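Side-chain contacts in KaiC-like domain-containing protein (Pyrococcus horikoshii, PDB 2EKD), which is of unknown function but probably has a KaiC-like fold related to the P-loop NTPases: residues 54-59 with 68-73; 80-83 with 88-91; 120-125 with 157-162; 131-136 with 165-170; 178-183 with 187-192. One frame throughout, in Å; residues are numbered along the deposited sequence.

Contact 1: residues 54-59 with 68-73; sequences EFYTRL and PLENVQ
Tyr56 reaches out from helix 51-61 and meets two neighbouring side chains of helix 67-70. Its CG lies anti to the backbone N (chi1 171°), which carries the ring across to the other segment. The phenol OH donates a hydrogen bond to Glu70 OE2, and the distance from Tyr56 OH to Glu70 OE2 is 2.9 Å. The oxygen lies in the plane of the ring, at its edge. The hydroxyl, however, sits above the carboxylate plane, and the ring and carboxylate planes stand 77° apart. Glu70 CG also comes to 3.7 Å from Tyr56 CE1. The two segments belong to successive helices that lead into strand 73-77 of the central sheet, in a chain whose family falls in the P-loop NTPase clan. Behind the polar end the contact is apolar. Tyr56 and Leu69 reach past one another from their two helices, and Leu69 CD1 lies at the ring edge, 4.1 Å from Tyr56 CD1. Leu59 stands nearly perpendicular to Leu69, with the methyls Leu59 CD1 and Leu69 CD1 tightly packed at 3.5 Å. Val36 of helix 29-37 also packs on Leu69, while Val66 and Ile83 touch the Tyr56 ring.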
# COMPACT_ATOMS: atom_id res chain seq x y z
N GLU F 54 28.92 15.04 -6.58
CA GLU F 54 27.72 15.77 -6.16
C GLU F 54 27.92 16.47 -4.81
O GLU F 54 27.51 17.62 -4.64
CB GLU F 54 26.51 14.83 -6.09
CG GLU F 54 26.31 13.98 -7.35
CD GLU F 54 25.08 13.08 -7.29
OE1 GLU F 54 24.74 12.57 -6.20
OE2 GLU F 54 24.45 12.86 -8.35
N PHE F 55 28.54 15.78 -3.86
CA PHE F 55 28.80 16.37 -2.54
C PHE F 55 29.77 17.54 -2.71
O PHE F 55 29.60 18.61 -2.12
CB PHE F 55 29.42 15.34 -1.58
CG PHE F 55 28.41 14.51 -0.84
CD1 PHE F 55 27.43 13.80 -1.52
CD2 PHE F 55 28.46 14.41 0.55
CE1 PHE F 55 26.51 13.00 -0.84
CE2 PHE F 55 27.54 13.62 1.24
CZ PHE F 55 26.57 12.91 0.54
N TYR F 56 30.80 17.31 -3.52
CA TYR F 56 31.82 18.31 -3.80
C TYR F 56 31.23 19.58 -4.41
O TYR F 56 31.51 20.68 -3.96
CB TYR F 56 32.84 17.70 -4.77
CG TYR F 56 33.86 18.67 -5.32
CD1 TYR F 56 35.01 18.99 -4.61
CD2 TYR F 56 33.68 19.24 -6.58
CE1 TYR F 56 35.96 19.84 -5.13
CE2 TYR F 56 34.62 20.10 -7.12
CZ TYR F 56 35.77 20.40 -6.39
OH TYR F 56 36.72 21.23 -6.93
N THR F 57 30.41 19.40 -5.44
CA THR F 57 29.76 20.52 -6.13
C THR F 57 28.89 21.38 -5.21
O THR F 57 28.91 22.60 -5.28
CB THR F 57 28.89 20.02 -7.30
OG1 THR F 57 29.73 19.41 -8.29
CG2 THR F 57 28.12 21.17 -7.94
N ARG F 58 28.11 20.73 -4.35
CA ARG F 58 27.22 21.44 -3.44
C ARG F 58 28.02 22.26 -2.44
O ARG F 58 27.64 23.38 -2.10
CB ARG F 58 26.31 20.45 -2.69
CG ARG F 58 24.84 20.56 -3.07
CD ARG F 58 24.18 19.20 -3.24
NE ARG F 58 24.38 18.32 -2.09
CZ ARG F 58 24.56 17.00 -2.21
NH1 ARG F 58 24.56 16.44 -3.41
NH2 ARG F 58 24.74 16.25 -1.14
N LEU F 59 29.12 21.69 -1.96
CA LEU F 59 29.99 22.38 -1.01
C LEU F 59 30.66 23.56 -1.70
O LEU F 59 30.79 24.64 -1.12
CB LEU F 59 31.04 21.41 -0.47
CG LEU F 59 30.49 20.35 0.49
CD1 LEU F 59 31.53 19.27 0.76
CD2 LEU F 59 30.08 21.03 1.79
N PRO F 68 40.66 20.48 0.29
CA PRO F 68 40.81 19.28 1.13
C PRO F 68 40.12 18.06 0.51
O PRO F 68 40.54 16.92 0.71
CB PRO F 68 40.16 19.69 2.45
CG PRO F 68 40.38 21.16 2.50
CD PRO F 68 40.10 21.60 1.07
N LEU F 69 39.04 18.30 -0.24
CA LEU F 69 38.31 17.21 -0.87
C LEU F 69 39.00 16.75 -2.15
O LEU F 69 38.86 15.60 -2.57
CB LEU F 69 36.88 17.63 -1.18
CG LEU F 69 35.97 18.04 -0.02
CD1 LEU F 69 34.58 18.31 -0.56
CD2 LEU F 69 35.92 16.94 1.03
N GLU F 70 39.76 17.66 -2.76
CA GLU F 70 40.47 17.35 -4.00
C GLU F 70 41.76 16.58 -3.76
O GLU F 70 42.23 15.86 -4.64
CB GLU F 70 40.81 18.64 -4.75
CG GLU F 70 39.62 19.39 -5.32
CD GLU F 70 40.02 20.73 -5.88
OE1 GLU F 70 41.05 20.80 -6.59
OE2 GLU F 70 39.30 21.73 -5.63
N ASN F 71 42.31 16.70 -2.56
CA ASN F 71 43.57 16.05 -2.25
C ASN F 71 43.51 14.73 -1.47
O ASN F 71 44.55 14.21 -1.08
CB ASN F 71 44.49 17.03 -1.52
CG ASN F 71 44.79 18.26 -2.36
OD1 ASN F 71 45.33 18.15 -3.47
ND2 ASN F 71 44.45 19.43 -1.84
N VAL F 72 42.32 14.20 -1.24
CA VAL F 72 42.23 12.93 -0.52
C VAL F 72 42.26 11.81 -1.55
O VAL F 72 42.02 12.04 -2.73
CB VAL F 72 40.92 12.83 0.28
CG1 VAL F 72 40.82 13.98 1.27
CG2 VAL F 72 39.72 12.82 -0.66
N GLN F 73 42.56 10.59 -1.10
CA GLN F 73 42.60 9.45 -2.01
C GLN F 73 41.18 8.93 -2.22
O GLN F 73 40.36 8.93 -1.30
CB GLN F 73 43.50 8.36 -1.44
CG GLN F 73 44.89 8.86 -1.04
CD GLN F 73 45.81 7.75 -0.57
OE1 GLN F 73 46.48 7.10 -1.37
NE2 GLN F 73 45.82 7.50 0.74

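Contact 2: residues 80-83 with 88-91; sequences TKDI and GRLN
Asp82 and Arg89 form a salt bridge. Asp82 OD2 lies 2.7 Å from Arg89 NH2, at the edge of the guanidinium and near its plane. The hydrogen bond within this ion pair is weak, because the N-H...O angle is only 117°. The second carboxylate oxygen stands farther off, with Asp82 OD1 3.7 Å from Arg89 NH2. The grip is therefore single and uses one oxygen and one nitrogen. The carboxylate and guanidinium planes are 26° apart, although the two side chains run at about a right angle to each other. The arginine chain is extended from CG to NE, and this length lets it span a wide backbone gap: the CA atoms of Asp82 and Arg89 are 10.4 Å apart. Asp82 belongs to the loop after strand 73-77. Arg89 lies on strand 85-90, the outermost strand at one end of the sheet within this chain. Farther out, Asp82 also touches Lys76 of strand 73-77. Leu90, next to Arg89 in the chain, is buried against helix 99-105. Both partners of the bridge are exposed to solvent, and water probably screens the charges. With its bent bond and single-oxygen grip, the bridge is probably a modest electrostatic link between loop and edge strand.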
# COMPACT_ATOMS: atom_id res chain seq x y z
N THR F 80 31.79 8.75 -13.70
CA THR F 80 32.48 9.44 -14.78
C THR F 80 33.22 10.69 -14.30
O THR F 80 34.16 11.16 -14.95
CB THR F 80 31.45 9.84 -15.88
OG1 THR F 80 31.24 8.73 -16.76
CG2 THR F 80 31.93 11.06 -16.68
N LYS F 81 32.79 11.23 -13.17
CA LYS F 81 33.40 12.44 -12.62
C LYS F 81 34.53 12.18 -11.64
O LYS F 81 34.31 11.67 -10.53
CB LYS F 81 32.34 13.31 -11.95
CG LYS F 81 31.43 14.05 -12.91
CD LYS F 81 30.39 13.14 -13.52
CE LYS F 81 29.51 13.92 -14.48
NZ LYS F 81 28.97 15.16 -13.85
N ASP F 82 35.74 12.55 -12.04
CA ASP F 82 36.92 12.37 -11.22
C ASP F 82 37.16 13.53 -10.25
O ASP F 82 37.48 14.64 -10.66
CB ASP F 82 38.15 12.20 -12.11
CG ASP F 82 38.42 10.75 -12.46
OD1 ASP F 82 37.45 9.97 -12.58
OD2 ASP F 82 39.61 10.39 -12.62
N ILE F 83 37.01 13.25 -8.96
CA ILE F 83 37.24 14.23 -7.91
C ILE F 83 38.18 13.58 -6.90
O ILE F 83 37.94 12.46 -6.46
CB ILE F 83 35.94 14.64 -7.19
CG1 ILE F 83 34.99 15.32 -8.18
CG2 ILE F 83 36.26 15.58 -6.03
CD1 ILE F 83 35.50 16.64 -8.73
N GLY F 88 42.16 4.02 -7.60
CA GLY F 88 41.59 2.77 -8.12
C GLY F 88 40.19 2.98 -8.68
O GLY F 88 39.46 3.88 -8.30
N ARG F 89 39.83 2.09 -9.61
CA ARG F 89 38.52 2.11 -10.24
C ARG F 89 37.98 0.69 -10.20
O ARG F 89 38.61 -0.24 -10.70
CB ARG F 89 38.63 2.60 -11.69
CG ARG F 89 39.15 4.03 -11.82
CD ARG F 89 39.03 4.56 -13.25
NE ARG F 89 39.25 6.00 -13.31
CZ ARG F 89 40.41 6.60 -13.03
NH1 ARG F 89 41.46 5.88 -12.68
NH2 ARG F 89 40.51 7.92 -13.11
N LEU F 90 36.81 0.52 -9.59
CA LEU F 90 36.20 -0.80 -9.49
C LEU F 90 34.96 -0.91 -10.36
O LEU F 90 34.21 0.05 -10.52
CB LEU F 90 35.84 -1.10 -8.04
CG LEU F 90 36.99 -1.32 -7.05
CD1 LEU F 90 36.42 -1.40 -5.65
CD2 LEU F 90 37.74 -2.60 -7.41
N ASN F 91 34.75 -2.10 -10.91
CA ASN F 91 33.60 -2.35 -11.76
C ASN F 91 32.38 -2.78 -10.95
O ASN F 91 32.50 -3.52 -9.97
CB ASN F 91 33.94 -3.43 -12.79
CG ASN F 91 32.72 -3.91 -13.55
OD1 ASN F 91 32.07 -3.13 -14.26
ND2 ASN F 91 32.39 -5.19 -13.41

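Contact 3: residues 120-125 with 157-162; sequences GLHKLI and RNVIEK
His122, Ile125, Val159 and Ile160 make a buried apolar contact between two helices that each follow a strand of the central sheet. Helix 121-127 comes after strand 114-119, and helix 157-163 after strand 149-156. The short helical segments run nearly parallel, with an angle of 19° between them, and their axes approach to 9.2 Å. The histidine touches through its CB more than through its ring. His122 CB lies 3.7 Å from Ile160 CG1 and 4.0 Å from Val159 CG1. His122 CG sits between the backbone N and the carbonyl carbon (chi1 52°), and the ring lies oblique to Val159 CG1. Such neighbouring parallel strands, each followed by a helix, are consistent with the alpha/beta fold of P-loop NTPase relatives, and strands 114-119 and 149-156 are adjacent in the sheet. About one turn further along helix 121-127, Ile125 meets Ile160 through their outer methyls, and Ile125 CD1 is 3.8 Å from Ile160 CD1. With CG1 anti to its carbonyl carbon (chi1 -60°), Ile160 directs the CG1-CD1 branch to the other helix. The same branch thus serves both His122 and Ile125. Val155 of strand 149-156 and Leu168 and Leu171 of helix 165-174 also pack on Ile160. Glu173 of a second subunit packs on His122, and Leu170 of that subunit on Val159.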
# COMPACT_ATOMS: atom_id res chain seq x y z
N GLY F 120 27.11 7.15 -1.68
CA GLY F 120 26.26 6.65 -2.74
C GLY F 120 25.70 5.24 -2.69
O GLY F 120 25.17 4.76 -3.70
N LEU F 121 25.80 4.56 -1.54
CA LEU F 121 25.29 3.18 -1.45
C LEU F 121 23.81 3.03 -1.81
O LEU F 121 23.41 2.03 -2.43
CB LEU F 121 25.51 2.61 -0.05
CG LEU F 121 25.31 1.09 0.03
CD1 LEU F 121 26.50 0.42 -0.64
CD2 LEU F 121 25.18 0.62 1.47
N HIS F 122 22.98 3.99 -1.40
CA HIS F 122 21.55 3.93 -1.69
C HIS F 122 21.25 3.82 -3.19
O HIS F 122 20.22 3.29 -3.59
CB HIS F 122 20.82 5.14 -1.12
CG HIS F 122 21.42 6.45 -1.52
ND1 HIS F 122 22.45 7.04 -0.82
CD2 HIS F 122 21.15 7.27 -2.56
CE1 HIS F 122 22.79 8.17 -1.42
NE2 HIS F 122 22.02 8.33 -2.47
N LYS F 123 22.17 4.32 -4.03
CA LYS F 123 21.97 4.25 -5.48
C LYS F 123 22.04 2.80 -5.96
O LYS F 123 21.22 2.38 -6.79
CB LYS F 123 23.02 5.10 -6.21
CG LYS F 123 22.85 6.59 -6.01
CD LYS F 123 23.98 7.38 -6.65
CE LYS F 123 23.83 8.88 -6.39
NZ LYS F 123 24.87 9.70 -7.09
N LEU F 124 23.01 2.04 -5.46
CA LEU F 124 23.15 0.64 -5.84
C LEU F 124 21.91 -0.14 -5.47
O LEU F 124 21.49 -1.06 -6.17
CB LEU F 124 24.35 0.00 -5.13
CG LEU F 124 25.74 0.50 -5.50
CD1 LEU F 124 26.78 -0.29 -4.68
CD2 LEU F 124 25.96 0.31 -6.99
N ILE F 125 21.33 0.23 -4.34
CA ILE F 125 20.15 -0.42 -3.83
C ILE F 125 18.91 -0.03 -4.62
O ILE F 125 18.08 -0.88 -4.94
CB ILE F 125 19.95 -0.08 -2.34
CG1 ILE F 125 21.07 -0.74 -1.53
CG2 ILE F 125 18.57 -0.52 -1.87
CD1 ILE F 125 21.11 -0.33 -0.08
N ARG F 157 18.49 7.66 3.68
CA ARG F 157 17.56 6.72 4.31
C ARG F 157 16.23 6.49 3.59
O ARG F 157 15.84 5.35 3.36
CB ARG F 157 17.28 7.16 5.75
CG ARG F 157 16.38 6.21 6.52
CD ARG F 157 15.89 6.83 7.81
NE ARG F 157 15.34 5.81 8.70
CZ ARG F 157 14.24 5.11 8.46
NH1 ARG F 157 13.55 5.30 7.34
NH2 ARG F 157 13.83 4.20 9.33
N ASN F 158 15.54 7.57 3.24
CA ASN F 158 14.25 7.47 2.56
C ASN F 158 14.32 6.73 1.23
O ASN F 158 13.39 6.00 0.88
CB ASN F 158 13.66 8.86 2.34
CG ASN F 158 13.31 9.56 3.64
OD1 ASN F 158 12.97 8.91 4.63
ND2 ASN F 158 13.36 10.89 3.63
N VAL F 159 15.40 6.94 0.49
CA VAL F 159 15.58 6.27 -0.78
C VAL F 159 15.61 4.75 -0.57
O VAL F 159 14.98 4.01 -1.32
CB VAL F 159 16.88 6.71 -1.47
CG1 VAL F 159 17.20 5.79 -2.63
CG2 VAL F 159 16.74 8.14 -1.97
N ILE F 160 16.33 4.29 0.45
CA ILE F 160 16.40 2.85 0.71
C ILE F 160 15.09 2.36 1.33
O ILE F 160 14.52 1.35 0.92
CB ILE F 160 17.56 2.49 1.69
CG1 ILE F 160 18.91 2.91 1.10
CG2 ILE F 160 17.55 1.00 1.96
CD1 ILE F 160 20.09 2.63 2.02
N GLU F 161 14.61 3.10 2.33
CA GLU F 161 13.37 2.76 3.03
C GLU F 161 12.18 2.60 2.08
O GLU F 161 11.46 1.61 2.14
CB GLU F 161 13.09 3.84 4.08
CG GLU F 161 11.69 3.85 4.68
CD GLU F 161 11.39 2.65 5.54
OE1 GLU F 161 12.27 2.26 6.34
OE2 GLU F 161 10.27 2.10 5.43
N LYS F 162 12.00 3.57 1.19
CA LYS F 162 10.88 3.54 0.25
C LYS F 162 11.05 2.55 -0.90
O LYS F 162 10.07 2.10 -1.49
CB LYS F 162 10.62 4.95 -0.28
CG LYS F 162 10.35 5.95 0.85
CD LYS F 162 10.17 7.36 0.35
CE LYS F 162 9.98 8.36 1.49
NZ LYS F 162 8.88 7.95 2.42

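Contact 4: residues 131-136 with 165-170; sequences FENINV and SPILDL
Asn133 packs its CB on Ile167, while its amide nitrogen is held from outside the two segments. Asn133 ND2 is hydrogen-bonded to Ile125 O, near the end of helix 121-127, and weakly to Gly128 O. No hydrogen bond crosses between 131-136 and 165-170; the touch is van der Waals packing. Asn133 CB lies 3.3 Å from Ile167 CD1 and 3.6 Å from Ile167 CG1. Asn133 OD1 comes to 3.7 Å from Ile167 CG1, so the amide oxygen touches the aliphatic branch too. The two side chains are roughly square to each other. Ile167 has its CG1 anti to the carbonyl carbon (chi1 -63°), and a second bend (chi2 -62°) turns CD1 toward the asparagine. The same methyl reaches the next residue more loosely, with Ile167 CD1 4.4 Å from Ile134 CG1. Leu170, one turn on from Ile167, also points toward helix 130-141 but stays at the margin.

The contact joins helix 130-141 to helix 165-174, and Ile125 of helix 121-127 also touches Ile167. A third subunit comes close: its Leu127 packs on Ile134, its Val159 on Leu170, and its Lys162 makes a salt bridge with Asp169. The chemistry implies a division of labour within Asn133. Its amide ties helix 130-141 to the end of the preceding helix, and its CB leaves a nonpolar surface for Ile167. The bond to Ile125 O probably fixes the rotation of the amide, and the buried nitrogen is thereby satisfied.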
# COMPACT_ATOMS: atom_id res chain seq x y z
N PHE F 131 17.25 -9.53 -4.60
CA PHE F 131 18.43 -10.39 -4.64
C PHE F 131 19.72 -9.60 -4.75
O PHE F 131 20.70 -9.91 -4.08
CB PHE F 131 18.33 -11.37 -5.81
CG PHE F 131 19.49 -12.32 -5.90
CD1 PHE F 131 19.63 -13.36 -4.98
CD2 PHE F 131 20.44 -12.18 -6.91
CE1 PHE F 131 20.71 -14.24 -5.06
CE2 PHE F 131 21.53 -13.06 -6.99
CZ PHE F 131 21.66 -14.09 -6.06
N GLU F 132 19.73 -8.58 -5.61
CA GLU F 132 20.93 -7.76 -5.78
C GLU F 132 21.14 -6.87 -4.55
O GLU F 132 22.28 -6.59 -4.18
CB GLU F 132 20.80 -6.91 -7.06
CG GLU F 132 20.67 -7.77 -8.31
CD GLU F 132 20.21 -7.01 -9.55
OE1 GLU F 132 19.25 -6.21 -9.47
OE2 GLU F 132 20.80 -7.24 -10.64
N ASN F 133 20.05 -6.45 -3.92
CA ASN F 133 20.13 -5.62 -2.72
C ASN F 133 20.83 -6.41 -1.62
O ASN F 133 21.71 -5.90 -0.93
CB ASN F 133 18.73 -5.21 -2.25
CG ASN F 133 18.09 -4.15 -3.14
OD1 ASN F 133 16.90 -3.85 -3.00
ND2 ASN F 133 18.86 -3.57 -4.05
N ILE F 134 20.42 -7.66 -1.44
CA ILE F 134 21.01 -8.51 -0.43
C ILE F 134 22.53 -8.63 -0.67
O ILE F 134 23.31 -8.66 0.29
CB ILE F 134 20.34 -9.91 -0.44
CG1 ILE F 134 18.94 -9.80 0.16
CG2 ILE F 134 21.17 -10.91 0.34
CD1 ILE F 134 18.02 -10.94 -0.20
N ASN F 135 22.95 -8.68 -1.93
CA ASN F 135 24.38 -8.77 -2.21
C ASN F 135 25.08 -7.47 -1.82
O ASN F 135 26.22 -7.49 -1.38
CB ASN F 135 24.63 -9.08 -3.69
CG ASN F 135 24.27 -10.51 -4.05
OD1 ASN F 135 24.51 -11.43 -3.27
ND2 ASN F 135 23.69 -10.71 -5.23
N VAL F 136 24.38 -6.35 -1.96
CA VAL F 136 24.95 -5.06 -1.58
C VAL F 136 25.17 -5.07 -0.06
O VAL F 136 26.22 -4.64 0.42
CB VAL F 136 24.01 -3.89 -1.94
CG1 VAL F 136 24.54 -2.60 -1.32
CG2 VAL F 136 23.93 -3.74 -3.46
N SER F 165 12.02 -1.48 2.34
CA SER F 165 12.11 -1.35 3.79
C SER F 165 12.90 -2.50 4.43
O SER F 165 13.67 -2.27 5.37
CB SER F 165 10.70 -1.28 4.38
OG SER F 165 10.71 -0.57 5.61
N PRO F 166 12.72 -3.74 3.96
CA PRO F 166 13.47 -4.86 4.54
C PRO F 166 14.98 -4.65 4.43
O PRO F 166 15.73 -4.90 5.38
CB PRO F 166 13.00 -6.06 3.73
CG PRO F 166 11.59 -5.72 3.43
CD PRO F 166 11.68 -4.25 3.05
N ILE F 167 15.42 -4.17 3.27
CA ILE F 167 16.83 -3.93 3.02
C ILE F 167 17.43 -2.94 4.02
O ILE F 167 18.55 -3.12 4.49
CB ILE F 167 17.05 -3.40 1.59
CG1 ILE F 167 16.60 -4.47 0.59
CG2 ILE F 167 18.51 -3.02 1.39
CD1 ILE F 167 17.39 -5.76 0.68
N LEU F 168 16.68 -1.89 4.35
CA LEU F 168 17.16 -0.91 5.31
C LEU F 168 17.40 -1.59 6.66
O LEU F 168 18.44 -1.38 7.29
CB LEU F 168 16.16 0.24 5.46
CG LEU F 168 16.59 1.32 6.46
CD1 LEU F 168 17.95 1.91 6.03
CD2 LEU F 168 15.53 2.42 6.51
N ASP F 169 16.44 -2.39 7.10
CA ASP F 169 16.57 -3.09 8.38
C ASP F 169 17.76 -4.04 8.39
O ASP F 169 18.43 -4.20 9.40
CB ASP F 169 15.29 -3.87 8.68
CG ASP F 169 14.17 -2.98 9.21
OD1 ASP F 169 14.29 -2.50 10.37
OD2 ASP F 169 13.19 -2.76 8.47
N LEU F 170 18.02 -4.69 7.26
CA LEU F 170 19.14 -5.60 7.16
C LEU F 170 20.44 -4.81 7.27
O LEU F 170 21.38 -5.25 7.93
CB LEU F 170 19.13 -6.35 5.82
CG LEU F 170 18.54 -7.75 5.70
CD1 LEU F 170 19.13 -8.38 4.44
CD2 LEU F 170 18.89 -8.61 6.91

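Contact 5: residues 178-183 with 187-192; sequences ILEITD and IIKKSI
Ile178 and Lys190, Leu179 and Ile188, and Glu180 and Ile187 pair across an antiparallel beta hairpin. Backbone bonds come first. Glu180 N donates to Ile187 O at 2.7 Å, and Ile187 N donates back to Glu180 O at 2.8 Å, which makes a regular hydrogen-bonded pair. Beyond it the register slips by one residue in a classic beta bulge, where Lys189 and Lys190 both face Ile178. Ile178 N gives a bond of 3.1 Å to Lys190 O. Ile178 O receives two weak bonds, from Lys189 N and Lys190 N.

Apolar contacts lie on both faces of the sheet. Leu179 and Ile188 run alongside each other in the same direction, with Leu179 CD2 3.6 Å from Ile188 CG1. On the other face Thr182 CG2 meets Ile187 CD1 at 3.9 Å, the two side chains nearly at right angles. Ile178 CD1 rests 4.0 Å from Lys190 CE, so the lysine chain serves as an aliphatic surface.

Charged contacts share the face of Ile178 and Glu180. The Glu180 chain is extended, and the Lys189 chain bends at chi3 (58°). Their salt bridge is long, and its detail is doubtful because Glu180 OE1 sits too close to Lys189 CD. Lys189 NZ is also paired with Glu172 and Glu21. Lys190 NZ bonds to Glu172 O and Val175 O, and to Gly24 O of a third subunit.

Strand 177-182 lies between strand 17-22 and strand 185-190 in the sheet, and strand 185-190 is followed by the short strand 200-201. Helix 165-174, which supplies Glu172, precedes the hairpin in the chain.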
# COMPACT_ATOMS: atom_id res chain seq x y z
N ILE F 178 25.03 3.43 14.22
CA ILE F 178 24.12 4.14 13.32
C ILE F 178 23.94 5.57 13.78
O ILE F 178 23.64 5.82 14.95
CB ILE F 178 22.73 3.47 13.26
CG1 ILE F 178 22.86 2.04 12.72
CG2 ILE F 178 21.81 4.31 12.37
CD1 ILE F 178 21.57 1.24 12.76
N LEU F 179 24.15 6.50 12.87
CA LEU F 179 23.97 7.92 13.14
C LEU F 179 22.86 8.43 12.25
O LEU F 179 22.76 8.04 11.08
CB LEU F 179 25.25 8.71 12.84
CG LEU F 179 26.50 8.41 13.67
CD1 LEU F 179 27.62 9.35 13.26
CD2 LEU F 179 26.19 8.55 15.16
N GLU F 180 22.00 9.28 12.79
CA GLU F 180 20.94 9.84 11.99
C GLU F 180 20.99 11.36 12.08
O GLU F 180 20.89 11.93 13.17
CB GLU F 180 19.56 9.33 12.44
CG GLU F 180 18.56 9.32 11.30
CD GLU F 180 17.14 8.97 11.72
OE1 GLU F 180 16.96 8.03 12.53
OE2 GLU F 180 16.20 9.62 11.21
N ILE F 181 21.17 12.00 10.94
CA ILE F 181 21.24 13.45 10.91
C ILE F 181 19.85 14.08 10.95
O ILE F 181 18.98 13.73 10.15
CB ILE F 181 21.94 13.96 9.63
CG1 ILE F 181 23.37 13.41 9.56
CG2 ILE F 181 21.96 15.49 9.63
CD1 ILE F 181 24.14 13.86 8.34
N THR F 182 19.65 14.99 11.90
CA THR F 182 18.37 15.70 12.02
C THR F 182 18.70 17.18 12.20
O THR F 182 19.86 17.54 12.34
CB THR F 182 17.55 15.24 13.25
OG1 THR F 182 18.22 15.64 14.45
CG2 THR F 182 17.36 13.74 13.23
N ASP F 183 17.67 18.02 12.20
CA ASP F 183 17.86 19.46 12.35
C ASP F 183 18.44 19.88 13.70
O ASP F 183 19.16 20.86 13.78
CB ASP F 183 16.54 20.21 12.12
CG ASP F 183 16.13 20.24 10.66
OD1 ASP F 183 16.99 20.57 9.82
OD2 ASP F 183 14.95 19.93 10.37
N ILE F 187 21.65 12.03 15.82
CA ILE F 187 21.18 11.05 16.79
C ILE F 187 21.99 9.77 16.64
O ILE F 187 22.21 9.28 15.53
CB ILE F 187 19.71 10.68 16.59
CG1 ILE F 187 18.83 11.92 16.73
CG2 ILE F 187 19.30 9.62 17.62
CD1 ILE F 187 17.34 11.64 16.51
N ILE F 188 22.43 9.23 17.77
CA ILE F 188 23.18 7.98 17.78
C ILE F 188 22.16 6.89 18.07
O ILE F 188 21.91 6.55 19.22
CB ILE F 188 24.25 8.00 18.88
CG1 ILE F 188 25.23 9.15 18.60
CG2 ILE F 188 24.98 6.65 18.91
CD1 ILE F 188 26.28 9.36 19.66
N LYS F 189 21.56 6.35 17.01
CA LYS F 189 20.56 5.30 17.12
C LYS F 189 21.13 3.98 17.63
O LYS F 189 20.43 3.20 18.26
CB LYS F 189 19.89 5.04 15.77
CG LYS F 189 18.92 6.12 15.32
CD LYS F 189 18.50 5.92 13.86
CE LYS F 189 17.84 4.57 13.64
NZ LYS F 189 17.39 4.37 12.23
N LYS F 190 22.40 3.72 17.33
CA LYS F 190 23.03 2.48 17.76
C LYS F 190 24.52 2.71 17.97
O LYS F 190 25.13 3.54 17.30
CB LYS F 190 22.82 1.36 16.72
CG LYS F 190 23.28 -0.01 17.22
CD LYS F 190 22.86 -1.19 16.33
CE LYS F 190 23.70 -1.30 15.07
NZ LYS F 190 23.52 -2.63 14.40
N SER F 191 25.10 1.97 18.91
CA SER F 191 26.52 2.12 19.17
C SER F 191 27.09 0.94 19.96
O SER F 191 26.39 0.21 20.65
CB SER F 191 26.72 3.41 19.97
OG SER F 191 28.11 3.56 20.29
N ILE F 192 28.41 0.72 19.79
CA ILE F 192 29.08 -0.29 20.59
C ILE F 192 29.23 0.17 22.04
O ILE F 192 29.28 -0.61 22.99
CB ILE F 192 30.47 -0.51 19.99
CG1 ILE F 192 30.38 -1.31 18.69
CG2 ILE F 192 31.34 -1.32 20.98
CD1 ILE F 192 31.74 -1.43 17.99

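Contacts 1, 3 and 4 are buried, contact 5 is partly buried, and contact 2 lies on the surface. Contacts 3 and 4 are apolar helix pairings built from two pairs of consecutive helices. They are joined through Asn133 and Ile125, and their segments alternate along the chain. Contact 1 mixes a tyrosine-carboxylate bond with leucine packing. It touches contact 2 through Tyr56 and Ile83, and contact 3 through a salt bridge between Glu54 and Lys123. Contact 2 rests on one ion pair, and contact 5 chiefly on backbone bonds. Both reach the same sheet, on opposite sides of the chain's centre. Contacts 4 and 5 both meet the third subunit.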